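Local coordinates for SA2223 protein (Staphylococcus aureus, PDB 5KAW), which is of unknown function but binds rhodamine 6G and tetraphenylphosphonium, as a GyrI-like protein that probably takes part in multidrug recognition, at residues Y96-A101 and E150-V155; D53-L58 and L136-D141; Q102-K107 and T143-I148. One frame throughout, in Å; residues are numbered along the deposited sequence.

Interaction 1 (Y96-A101 and E150-V155); sequences YMVFEA and EIWMPV. With P4P (tetraphenylphosphonium), chain C.
M97 and M153 trade backbone hydrogen bonds in both directions. M97 N gives its hydrogen to M153 O at 2.8 Å, and M153 N returns one to M97 O. F99 and I151 form the second such pair. Here F99 N meets I151 O at 2.9 Å, and I151 N is held by F99 O. V98 with W152, between them, and Y96 with P154, next to M97 and M153, are non-hydrogen-bonded pairs. V98 CA instead lends a CA-H...O contact to I151 O. Y96 and V98 make backbone hydrogen bonds to Q6 and Q4 of strand 4-20, and E150 and W152 to L136 and F134 of strand 133-137. These two antiparallel strands, 87-102 and 148-155, are neighbours in the closed six-stranded barrel of the effector-binding domain. On the face bearing Y96, V98 and W152, the indole takes V98 CG2 over the centre of its six-membered ring, 3.7 Å from the centroid. V98 CG1 is anti to the backbone N (chi1 -174°), which sends CG2 over that ring and CG1 toward W152 NE1. The indole edge then points at the Y96 ring face in a T-shaped stack, with planes at 73°. W152 NE1 donates to E150 OE1 at 3.0 Å, on the anti side of the carboxylate. E150 OE2 lies 4.5 Å from E100 OE2, an approach of like charges. On the opposite face M153 CG packs on F99 CE2 at 3.8 Å. M153 and P154 belong to the tetraphenylphosphonium pocket; P154 CD lies 4.0 Å from the ligand's C4D.

Interaction 2 (D53-L58 and L136-D141); sequences DLAGIL and LYQDGD. With RHQ (rhodamine 6g), chain B.
I57 and Y137 are joined by two backbone hydrogen bonds, an antiparallel hydrogen-bonded pair. Y137 N donates to I57 O at 2.8 Å, and I57 N to Y137 O at 2.9 Å. This pair joins strand 57-63 to strand 133-137 in the barrel. The backbones also come close at G56 and Q138, with the two CA atoms 3.9 Å apart. Further polar links lie where the strands part. A55 is the centre of an inverse gamma turn, and its carbonyl oxygen faces Q138. Q138 CA makes a CA-H...O contact with A55 O. A water donates to A55 O and accepts from D139 N, so it bridges the two segments. Q138 CG packs against the same carbonyl, 3.1 Å from A55 O.

The apolar contacts come from L136. With chi1 at -178° its branch turns back to the other strand. L136 CD1 rests on L58 CD1 at 3.8 Å, the two side chains crossing at a slant. L54 CB touches the same methyl from farther off.

The aromatic contact is with rhodamine 6G. C6 of the dye sits over the centre of one Y137 ring face, 4.1 Å above the plane. The ligand's ethyl carbon C24 lies 3.5 Å from Y137 CB. Y137 OH is hydrogen-bonded to E135, another residue of the dye pocket. The paired backbone on one side and the E135 bond at the tip probably hold the ring still as a flat wall for the xanthene rings of the cationic dye.

Interaction 3 (Q102-K107 and T143-I148); sequences QGAVPK and TSEKYI. With RHQ (rhodamine 6g), chain B.
The rhodamine 6G pocket has part of its rim here, where the loop leading into helix 107-119 meets the loop before strand 148-155. V105 presents its two methyls to different partners. It swings CG1 opposite its own nitrogen (chi1 179°), toward the dye, 3.4 Å from the ligand's O27. CG2 lies 3.8 Å from Y147 CD2, the two side chains meeting at a slant. P106, which follows a cis peptide bond, sets CB 3.6 Å from the dye's C12. The far end of Y147 is fixed by Q138, whose carbonyl accepts from Y147 OH.

Beyond the pocket the antiparallel pairing of strands 87-102 and 148-155 runs out at Q102 and I148, a non-hydrogen-bonded pair. S144 to Y147 form a type I beta turn, closed by Y147 N on S144 O. S144 OG also accepts from K146 N, an ST turn. The end of strand 87-102 and the loop after it bind this turn at three points. G103 N donates to Y147 O at 2.8 Å. Q102 extends its side chain past E145 O, and NE2 meets K146 O at 3.0 Å. That bond is straight at nitrogen and in the amide plane, but it arrives from above the K146 carbonyl plane. E145 folds back at chi2 (-59°), and OE1 takes a long bond of 3.3 Å from A104 N, from above its carboxylate plane.

How the interactions relate
Interactions 1 and 2 are buried and belong to one barrel sheet. Their strands 148-155 and 133-137 are neighbours, joined by E150 O and L136 N. Interaction 3 is partly exposed and continues the same strand pair as interaction 1 past its end. The chemistry follows the place. Interaction 1 combines regular backbone bonds with close aromatic packing. Interaction 2 has one hydrogen-bonded pair and then a water bridge where its strands separate. Interaction 3 relies on a turn and on side-chain bonds to backbone. Interactions 2 and 3 share the rhodamine 6G pocket, with Y137 packed on V105, while interaction 1 borders the tetraphenylphosphonium site.

Interaction 1 (Y96-A101 and E150-V155)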
loop_
_atom_site.group_PDB
_atom_site.type_symbol
_atom_site.label_atom_id
_atom_site.label_comp_id
_atom_site.label_asym_id
_atom_site.label_seq_id
_atom_site.Cartn_x
_atom_site.Cartn_y
_atom_site.Cartn_z
ATOM N N TYR A 96 -7.315 -4.917 -8.717
ATOM C CA TYR A 96 -7.084 -5.147 -7.291
ATOM C C TYR A 96 -8.298 -5.723 -6.582
ATOM O O TYR A 96 -9.432 -5.412 -6.926
ATOM C CB TYR A 96 -6.713 -3.846 -6.569
ATOM C CG TYR A 96 -5.388 -3.227 -6.955
ATOM C CD1 TYR A 96 -4.244 -3.460 -6.204
ATOM C CD2 TYR A 96 -5.290 -2.387 -8.053
ATOM C CE1 TYR A 96 -3.031 -2.883 -6.551
ATOM C CE2 TYR A 96 -4.080 -1.812 -8.408
ATOM C CZ TYR A 96 -2.956 -2.063 -7.652
ATOM O OH TYR A 96 -1.745 -1.483 -7.992
ATOM N N MET A 97 -8.039 -6.558 -5.581
ATOM C CA MET A 97 -8.987 -6.785 -4.495
ATOM C C MET A 97 -8.723 -5.741 -3.413
ATOM O O MET A 97 -7.603 -5.647 -2.899
ATOM C CB MET A 97 -8.844 -8.178 -3.901
ATOM C CG MET A 97 -9.084 -9.312 -4.868
ATOM S SD MET A 97 -8.659 -10.898 -4.114
ATOM C CE MET A 97 -10.267 -11.561 -3.730
ATOM N N VAL A 98 -9.744 -4.959 -3.076
ATOM C CA VAL A 98 -9.596 -3.881 -2.108
ATOM C C VAL A 98 -10.393 -4.215 -0.857
ATOM O O VAL A 98 -11.617 -4.399 -0.910
ATOM C CB VAL A 98 -10.057 -2.532 -2.671
ATOM C CG1 VAL A 98 -9.745 -1.415 -1.683
ATOM C CG2 VAL A 98 -9.374 -2.260 -3.995
ATOM N N PHE A 99 -9.678 -4.318 0.256
ATOM C CA PHE A 99 -10.273 -4.653 1.542
ATOM C C PHE A 99 -10.293 -3.423 2.447
ATOM O O PHE A 99 -9.478 -2.515 2.275
ATOM C CB PHE A 99 -9.485 -5.778 2.214
ATOM C CG PHE A 99 -9.304 -6.996 1.356
ATOM C CD1 PHE A 99 -10.138 -8.089 1.499
ATOM C CD2 PHE A 99 -8.296 -7.050 0.409
ATOM C CE1 PHE A 99 -9.973 -9.215 0.711
ATOM C CE2 PHE A 99 -8.124 -8.169 -0.384
ATOM C CZ PHE A 99 -8.964 -9.256 -0.232
ATOM N N GLU A 100 -11.207 -3.409 3.412
ATOM C CA GLU A 100 -11.261 -2.342 4.410
ATOM C C GLU A 100 -10.911 -2.841 5.800
ATOM O O GLU A 100 -11.489 -3.810 6.283
ATOM C CB GLU A 100 -12.654 -1.709 4.443
ATOM C CG GLU A 100 -12.981 -0.872 3.225
ATOM C CD GLU A 100 -14.361 -0.251 3.305
ATOM O OE1 GLU A 100 -15.213 -0.792 4.035
ATOM O OE2 GLU A 100 -14.591 0.780 2.647
ATOM N N ALA A 101 -9.976 -2.158 6.451
ATOM C CA ALA A 101 -9.709 -2.385 7.867
ATOM C C ALA A 101 -10.264 -1.214 8.668
ATOM O O ALA A 101 -9.817 -0.077 8.496
ATOM C CB ALA A 101 -8.231 -2.546 8.114
ATOM N N GLU A 150 -7.652 1.310 3.658
ATOM C CA GLU A 150 -7.835 0.358 2.563
ATOM C C GLU A 150 -6.556 -0.444 2.314
ATOM O O GLU A 150 -5.443 0.071 2.437
ATOM C CB GLU A 150 -8.281 1.075 1.291
ATOM C CG GLU A 150 -9.635 1.717 1.455
ATOM C CD GLU A 150 -10.169 2.324 0.176
ATOM O OE1 GLU A 150 -9.410 2.431 -0.805
ATOM O OE2 GLU A 150 -11.355 2.700 0.157
ATOM N N ILE A 151 -6.737 -1.720 1.995
ATOM C CA ILE A 151 -5.642 -2.621 1.652
ATOM C C ILE A 151 -5.878 -3.089 0.226
ATOM O O ILE A 151 -6.898 -3.717 -0.064
ATOM C CB ILE A 151 -5.559 -3.833 2.606
ATOM C CG1 ILE A 151 -5.289 -3.358 4.039
ATOM C CG2 ILE A 151 -4.465 -4.804 2.149
ATOM C CD1 ILE A 151 -5.479 -4.428 5.095
ATOM N N TRP A 152 -4.929 -2.767 -0.649
ATOM C CA TRP A 152 -5.052 -2.996 -2.086
ATOM C C TRP A 152 -4.123 -4.123 -2.515
ATOM O O TRP A 152 -2.894 -3.982 -2.441
ATOM C CB TRP A 152 -4.715 -1.725 -2.874
ATOM C CG TRP A 152 -5.722 -0.633 -2.770
ATOM C CD1 TRP A 152 -6.105 0.035 -1.635
ATOM C CD2 TRP A 152 -6.464 -0.050 -3.848
ATOM N NE1 TRP A 152 -7.048 0.986 -1.946
ATOM C CE2 TRP A 152 -7.290 0.950 -3.296
ATOM C CE3 TRP A 152 -6.516 -0.281 -5.229
ATOM C CZ2 TRP A 152 -8.153 1.721 -4.075
ATOM C CZ3 TRP A 152 -7.381 0.482 -5.999
ATOM C CH2 TRP A 152 -8.185 1.471 -5.420
ATOM N N MET A 153 -4.727 -5.229 -2.948
ATOM C CA MET A 153 -4.020 -6.442 -3.349
ATOM C C MET A 153 -4.174 -6.686 -4.851
ATOM O O MET A 153 -5.287 -6.919 -5.328
ATOM C CB MET A 153 -4.562 -7.655 -2.587
ATOM C CG MET A 153 -4.385 -7.608 -1.063
ATOM S SD MET A 153 -2.672 -7.556 -0.448
ATOM C CE MET A 153 -1.889 -8.664 -1.565
ATOM N N PRO A 154 -3.060 -6.642 -5.607
ATOM C CA PRO A 154 -3.190 -6.801 -7.065
ATOM C C PRO A 154 -3.587 -8.212 -7.478
ATOM O O PRO A 154 -3.128 -9.193 -6.889
ATOM C CB PRO A 154 -1.794 -6.449 -7.587
ATOM C CG PRO A 154 -0.874 -6.713 -6.438
ATOM C CD PRO A 154 -1.662 -6.422 -5.192
ATOM N N VAL A 155 -4.456 -8.310 -8.475
ATOM C CA VAL A 155 -4.894 -9.614 -8.960
ATOM C C VAL A 155 -4.924 -9.670 -10.480
ATOM O O VAL A 155 -4.999 -8.635 -11.159
ATOM C CB VAL A 155 -6.291 -9.991 -8.423
ATOM C CG1 VAL A 155 -6.218 -10.326 -6.951
ATOM C CG2 VAL A 155 -7.298 -8.876 -8.686
HETATM P P P4P C . 1.552 -12.393 -0.592
HETATM C C1A P4P C . 0.515 -13.881 -0.441
HETATM C C2A P4P C . 0.302 -14.699 -1.541
HETATM C C3A P4P C . -0.484 -15.833 -1.419
HETATM C C4A P4P C . -1.063 -16.153 -0.200
HETATM C C5A P4P C . -0.853 -15.339 0.902
HETATM C C6A P4P C . -0.064 -14.204 0.780
HETATM C C1C P4P C . 3.282 -12.921 -0.881
HETATM C C6C P4P C . 3.552 -14.254 -1.171
HETATM C C5C P4P C . 4.850 -14.692 -1.402
HETATM C C4C P4P C . 5.900 -13.796 -1.348
HETATM C C3C P4P C . 5.644 -12.469 -1.063
HETATM C C2C P4P C . 4.346 -12.028 -0.828
HETATM C C1D P4P C . 0.920 -11.399 -1.981
HETATM C C6D P4P C . 1.742 -10.514 -2.651
HETATM C C5D P4P C . 1.260 -9.751 -3.707
HETATM C C4D P4P C . -0.061 -9.872 -4.100
HETATM C C3D P4P C . -0.887 -10.758 -3.430
HETATM C C2D P4P C . -0.401 -11.515 -2.375
HETATM C C6B P4P C . 0.149 -10.751 1.234
HETATM C C5B P4P C . 0.025 -10.042 2.419
HETATM C C4B P4P C . 1.078 -10.019 3.320
HETATM C C3B P4P C . 2.251 -10.705 3.035
HETATM C C2B P4P C . 2.376 -11.416 1.848
HETATM C C1B P4P C . 1.325 -11.435 0.940
HETATM O O HOH W 1 -13.030 3.300 1.834
#

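Interaction 2 (D53-L58 and L136-D141)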
loop_
_atom_site.group_PDB
_atom_site.type_symbol
_atom_site.label_atom_id
_atom_site.label_comp_id
_atom_site.label_asym_id
_atom_site.label_seq_id
_atom_site.Cartn_x
_atom_site.Cartn_y
_atom_site.Cartn_z
ATOM N N ASP A 53 -5.017 11.296 -7.453
ATOM C CA ASP A 53 -5.256 10.099 -8.267
ATOM C C ASP A 53 -5.693 8.974 -7.341
ATOM O O ASP A 53 -6.581 8.192 -7.666
ATOM C CB ASP A 53 -4.007 9.680 -9.056
ATOM C CG ASP A 53 -3.744 10.565 -10.264
ATOM O OD1 ASP A 53 -4.640 11.344 -10.637
ATOM O OD2 ASP A 53 -2.641 10.470 -10.847
ATOM N N LEU A 54 -5.029 8.895 -6.195
ATOM C CA LEU A 54 -5.504 8.120 -5.056
ATOM C C LEU A 54 -5.621 9.081 -3.884
ATOM O O LEU A 54 -4.680 9.826 -3.596
ATOM C CB LEU A 54 -4.560 6.966 -4.724
ATOM C CG LEU A 54 -4.534 5.789 -5.710
ATOM C CD1 LEU A 54 -3.421 4.826 -5.364
ATOM C CD2 LEU A 54 -5.873 5.066 -5.735
ATOM N N ALA A 55 -6.766 9.060 -3.206
ATOM C CA ALA A 55 -7.088 10.077 -2.204
ATOM C C ALA A 55 -6.562 9.757 -0.810
ATOM O O ALA A 55 -7.338 9.643 0.135
ATOM C CB ALA A 55 -8.596 10.279 -2.146
ATOM N N GLY A 56 -5.244 9.654 -0.673
ATOM C CA GLY A 56 -4.628 9.468 0.626
ATOM C C GLY A 56 -3.134 9.231 0.506
ATOM O O GLY A 56 -2.551 9.430 -0.562
ATOM N N ILE A 57 -2.518 8.818 1.609
ATOM C CA ILE A 57 -1.107 8.441 1.608
ATOM C C ILE A 57 -0.976 6.928 1.471
ATOM O O ILE A 57 -1.737 6.176 2.093
ATOM C CB ILE A 57 -0.400 8.905 2.892
ATOM C CG1 ILE A 57 -0.596 10.406 3.078
ATOM C CG2 ILE A 57 1.089 8.577 2.818
ATOM C CD1 ILE A 57 -0.066 10.925 4.384
ATOM N N LEU A 58 -0.020 6.485 0.657
ATOM C CA LEU A 58 0.216 5.057 0.452
ATOM C C LEU A 58 1.368 4.535 1.285
ATOM O O LEU A 58 2.386 5.204 1.453
ATOM C CB LEU A 58 0.514 4.749 -1.012
ATOM C CG LEU A 58 -0.655 4.736 -1.993
ATOM C CD1 LEU A 58 -0.993 6.155 -2.399
ATOM C CD2 LEU A 58 -0.316 3.892 -3.205
ATOM N N LEU A 136 -3.735 2.189 2.001
ATOM C CA LEU A 136 -4.126 3.538 1.604
ATOM C C LEU A 136 -4.802 4.227 2.783
ATOM O O LEU A 136 -5.842 3.770 3.252
ATOM C CB LEU A 136 -5.059 3.512 0.393
ATOM C CG LEU A 136 -5.476 4.890 -0.126
ATOM C CD1 LEU A 136 -4.264 5.658 -0.632
ATOM C CD2 LEU A 136 -6.506 4.753 -1.222
ATOM N N TYR A 137 -4.191 5.320 3.241
ATOM C CA TYR A 137 -4.660 6.103 4.387
ATOM C C TYR A 137 -5.251 7.425 3.920
ATOM O O TYR A 137 -4.519 8.379 3.637
ATOM C CB TYR A 137 -3.509 6.369 5.373
ATOM C CG TYR A 137 -2.891 5.104 5.930
ATOM C CD1 TYR A 137 -3.421 4.494 7.055
ATOM C CD2 TYR A 137 -1.787 4.516 5.321
ATOM C CE1 TYR A 137 -2.880 3.341 7.563
ATOM C CE2 TYR A 137 -1.228 3.355 5.827
ATOM C CZ TYR A 137 -1.786 2.767 6.949
ATOM O OH TYR A 137 -1.261 1.607 7.480
ATOM N N GLN A 138 -6.575 7.481 3.831
ATOM C CA GLN A 138 -7.252 8.691 3.385
ATOM C C GLN A 138 -7.407 9.644 4.577
ATOM O O GLN A 138 -6.994 9.324 5.691
ATOM C CB GLN A 138 -8.602 8.336 2.741
ATOM C CG GLN A 138 -8.480 7.222 1.670
ATOM C CD GLN A 138 -9.810 6.775 1.079
ATOM O OE1 GLN A 138 -10.319 5.702 1.409
ATOM N NE2 GLN A 138 -10.361 7.582 0.181
ATOM N N ASP A 139 -7.959 10.830 4.337
ATOM C CA ASP A 139 -8.148 11.807 5.407
ATOM C C ASP A 139 -9.015 11.249 6.525
ATOM O O ASP A 139 -9.986 10.524 6.276
ATOM C CB ASP A 139 -8.794 13.089 4.872
ATOM C CG ASP A 139 -7.833 13.949 4.085
ATOM O OD1 ASP A 139 -6.605 13.808 4.268
ATOM O OD2 ASP A 139 -8.315 14.779 3.286
ATOM N N GLY A 140 -8.660 11.598 7.755
ATOM C CA GLY A 140 -9.457 11.229 8.908
ATOM C C GLY A 140 -8.595 11.079 10.136
ATOM O O GLY A 140 -7.379 11.240 10.079
ATOM N N ASP A 141 -9.241 10.761 11.251
ATOM C CA ASP A 141 -8.554 10.541 12.514
ATOM C C ASP A 141 -8.155 9.069 12.636
ATOM O O ASP A 141 -8.992 8.213 12.897
ATOM C CB ASP A 141 -9.467 10.970 13.667
ATOM C CG ASP A 141 -8.891 10.659 15.031
ATOM O OD1 ASP A 141 -7.693 10.328 15.130
ATOM O OD2 ASP A 141 -9.648 10.753 16.017
HETATM C C1 RHQ B . 0.596 4.873 10.060
HETATM C C2 RHQ B . 1.099 5.155 11.318
HETATM C C3 RHQ B . 0.902 6.485 11.858
HETATM C C4 RHQ B . 0.219 7.441 11.123
HETATM C C5 RHQ B . -0.300 7.152 9.840
HETATM C C6 RHQ B . -0.110 5.866 9.304
HETATM O O1 RHQ B . 0.778 3.577 9.506
HETATM C C7 RHQ B . 1.460 2.582 10.223
HETATM C C8 RHQ B . 1.975 2.846 11.481
HETATM C C9 RHQ B . 1.808 4.151 12.046
HETATM C C10 RHQ B . 1.617 1.287 9.619
HETATM C C11 RHQ B . 2.268 0.305 10.280
HETATM C C12 RHQ B . 2.800 0.566 11.580
HETATM C C13 RHQ B . 2.651 1.824 12.165
HETATM N N1 RHQ B . 2.460 -0.991 9.741
HETATM C C14 RHQ B . 2.563 4.486 13.133
HETATM C C15 RHQ B . 3.989 4.473 13.085
HETATM C C16 RHQ B . 4.723 4.821 14.202
HETATM C C17 RHQ B . 4.060 5.204 15.403
HETATM C C18 RHQ B . 2.661 5.227 15.462
HETATM C C19 RHQ B . 1.915 4.858 14.310
HETATM C C20 RHQ B . 3.558 -0.452 12.428
HETATM C C21 RHQ B . 0.257 8.612 12.053
HETATM C C22 RHQ B . 1.691 -1.430 8.605
HETATM C C23 RHQ B . 0.187 -1.598 8.971
HETATM N N2 RHQ B . -0.936 8.091 9.186
HETATM C C24 RHQ B . -1.588 7.844 7.959
HETATM C C25 RHQ B . -2.259 9.152 7.463
HETATM C C26 RHQ B . 0.404 4.970 14.608
HETATM O O27 RHQ B . -0.392 4.190 14.004
HETATM O O2 RHQ B . -0.071 5.971 15.521
HETATM C C28 RHQ B . -1.475 6.037 15.698
HETATM C C29 RHQ B . -2.133 6.690 14.480
HETATM O O HOH W 2 -8.562 11.558 1.657
#

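Interaction 3 (Q102-K107 and T143-I148)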
loop_
_atom_site.group_PDB
_atom_site.type_symbol
_atom_site.label_atom_id
_atom_site.label_comp_id
_atom_site.label_asym_id
_atom_site.label_seq_id
_atom_site.Cartn_x
_atom_site.Cartn_y
_atom_site.Cartn_z
ATOM N N GLN A 102 -11.240 -1.487 9.531
ATOM C CA GLN A 102 -11.846 -0.433 10.342
ATOM C C GLN A 102 -11.343 -0.486 11.777
ATOM O O GLN A 102 -11.486 -1.498 12.462
ATOM C CB GLN A 102 -13.371 -0.520 10.331
ATOM C CG GLN A 102 -14.016 0.722 10.955
ATOM C CD GLN A 102 -15.471 0.912 10.576
ATOM O OE1 GLN A 102 -16.243 -0.043 10.518
ATOM N NE2 GLN A 102 -15.851 2.160 10.320
ATOM N N GLY A 103 -10.750 0.617 12.220
ATOM C CA GLY A 103 -10.289 0.757 13.589
ATOM C C GLY A 103 -9.031 1.604 13.654
ATOM O O GLY A 103 -8.502 2.048 12.624
ATOM N N ALA A 104 -8.548 1.824 14.873
ATOM C CA ALA A 104 -7.348 2.619 15.096
ATOM C C ALA A 104 -6.129 1.975 14.442
ATOM O O ALA A 104 -5.928 0.761 14.511
ATOM C CB ALA A 104 -7.110 2.807 16.586
ATOM N N VAL A 105 -5.323 2.812 13.801
ATOM C CA VAL A 105 -4.083 2.394 13.168
ATOM C C VAL A 105 -3.032 2.276 14.270
ATOM O O VAL A 105 -3.080 3.038 15.234
ATOM C CB VAL A 105 -3.665 3.421 12.090
ATOM C CG1 VAL A 105 -2.365 3.046 11.417
ATOM C CG2 VAL A 105 -4.782 3.586 11.056
ATOM N N PRO A 106 -2.094 1.320 14.156
ATOM C CA PRO A 106 -1.903 0.311 13.111
ATOM C C PRO A 106 -2.591 -1.021 13.405
ATOM O O PRO A 106 -2.639 -1.866 12.520
ATOM C CB PRO A 106 -0.385 0.132 13.101
ATOM C CG PRO A 106 -0.013 0.290 14.525
ATOM C CD PRO A 106 -0.998 1.262 15.140
ATOM N N LYS A 107 -3.115 -1.204 14.614
ATOM C CA LYS A 107 -3.580 -2.522 15.037
ATOM C C LYS A 107 -4.682 -3.080 14.135
ATOM O O LYS A 107 -4.658 -4.263 13.795
ATOM C CB LYS A 107 -4.068 -2.479 16.484
ATOM C CG LYS A 107 -4.511 -3.831 17.021
ATOM C CD LYS A 107 -4.863 -3.756 18.507
ATOM C CE LYS A 107 -5.385 -5.082 19.032
ATOM N NZ LYS A 107 -5.786 -4.997 20.469
ATOM N N THR A 143 -6.829 7.472 14.853
ATOM C CA THR A 143 -6.987 6.896 16.190
ATOM C C THR A 143 -8.451 6.575 16.467
ATOM O O THR A 143 -8.782 5.977 17.491
ATOM C CB THR A 143 -6.476 7.838 17.310
ATOM O OG1 THR A 143 -7.363 8.956 17.451
ATOM C CG2 THR A 143 -5.071 8.335 17.018
ATOM N N SER A 144 -9.333 6.990 15.566
ATOM C CA SER A 144 -10.754 6.702 15.727
ATOM C C SER A 144 -11.052 5.243 15.409
ATOM O O SER A 144 -10.521 4.691 14.451
ATOM C CB SER A 144 -11.592 7.600 14.825
ATOM O OG SER A 144 -12.932 7.150 14.786
ATOM N N GLU A 145 -11.917 4.627 16.206
ATOM C CA GLU A 145 -12.356 3.268 15.929
ATOM C C GLU A 145 -13.169 3.189 14.645
ATOM O O GLU A 145 -13.411 2.096 14.134
ATOM C CB GLU A 145 -13.179 2.713 17.097
ATOM C CG GLU A 145 -12.338 2.074 18.186
ATOM C CD GLU A 145 -11.489 0.926 17.662
ATOM O OE1 GLU A 145 -10.252 1.085 17.563
ATOM O OE2 GLU A 145 -12.061 -0.133 17.334
ATOM N N LYS A 146 -13.591 4.335 14.122
ATOM C CA LYS A 146 -14.329 4.359 12.864
ATOM C C LYS A 146 -13.425 4.502 11.655
ATOM O O LYS A 146 -13.890 4.399 10.519
ATOM C CB LYS A 146 -15.338 5.504 12.842
ATOM C CG LYS A 146 -16.440 5.416 13.873
ATOM C CD LYS A 146 -17.461 6.518 13.643
ATOM C CE LYS A 146 -18.288 6.776 14.881
ATOM N NZ LYS A 146 -19.285 7.857 14.657
ATOM N N TYR A 147 -12.142 4.760 11.879
ATOM C CA TYR A 147 -11.243 5.029 10.759
ATOM C C TYR A 147 -11.067 3.815 9.857
ATOM O O TYR A 147 -10.931 2.691 10.337
ATOM C CB TYR A 147 -9.874 5.484 11.249
ATOM C CG TYR A 147 -8.965 5.862 10.105
ATOM C CD1 TYR A 147 -9.057 7.113 9.504
ATOM C CD2 TYR A 147 -8.031 4.965 9.612
ATOM C CE1 TYR A 147 -8.233 7.463 8.449
ATOM C CE2 TYR A 147 -7.200 5.304 8.557
ATOM C CZ TYR A 147 -7.306 6.556 7.977
ATOM O OH TYR A 147 -6.486 6.900 6.922
ATOM N N ILE A 148 -11.058 4.056 8.548
ATOM C CA ILE A 148 -10.921 2.985 7.563
ATOM C C ILE A 148 -9.636 3.127 6.765
ATOM O O ILE A 148 -9.405 4.136 6.087
ATOM C CB ILE A 148 -12.118 2.960 6.595
ATOM C CG1 ILE A 148 -13.389 2.573 7.363
ATOM C CG2 ILE A 148 -11.873 1.982 5.446
ATOM C CD1 ILE A 148 -14.669 2.790 6.598
HETATM C C1 RHQ B . 0.596 4.873 10.060
HETATM C C2 RHQ B . 1.099 5.155 11.318
HETATM C C3 RHQ B . 0.902 6.485 11.858
HETATM C C4 RHQ B . 0.219 7.441 11.123
HETATM C C5 RHQ B . -0.300 7.152 9.840
HETATM C C6 RHQ B . -0.110 5.866 9.304
HETATM O O1 RHQ B . 0.778 3.577 9.506
HETATM C C7 RHQ B . 1.460 2.582 10.223
HETATM C C8 RHQ B . 1.975 2.846 11.481
HETATM C C9 RHQ B . 1.808 4.151 12.046
HETATM C C10 RHQ B . 1.617 1.287 9.619
HETATM C C11 RHQ B . 2.268 0.305 10.280
HETATM C C12 RHQ B . 2.800 0.566 11.580
HETATM C C13 RHQ B . 2.651 1.824 12.165
HETATM N N1 RHQ B . 2.460 -0.991 9.741
HETATM C C14 RHQ B . 2.563 4.486 13.133
HETATM C C15 RHQ B . 3.989 4.473 13.085
HETATM C C16 RHQ B . 4.723 4.821 14.202
HETATM C C17 RHQ B . 4.060 5.204 15.403
HETATM C C18 RHQ B . 2.661 5.227 15.462
HETATM C C19 RHQ B . 1.915 4.858 14.310
HETATM C C20 RHQ B . 3.558 -0.452 12.428
HETATM C C21 RHQ B . 0.257 8.612 12.053
HETATM C C22 RHQ B . 1.691 -1.430 8.605
HETATM C C23 RHQ B . 0.187 -1.598 8.971
HETATM N N2 RHQ B . -0.936 8.091 9.186
HETATM C C24 RHQ B . -1.588 7.844 7.959
HETATM C C25 RHQ B . -2.259 9.152 7.463
HETATM C C26 RHQ B . 0.404 4.970 14.608
HETATM O O27 RHQ B . -0.392 4.190 14.004
HETATM O O2 RHQ B . -0.071 5.971 15.521
HETATM C C28 RHQ B . -1.475 6.037 15.698
HETATM C C29 RHQ B . -2.133 6.690 14.480
#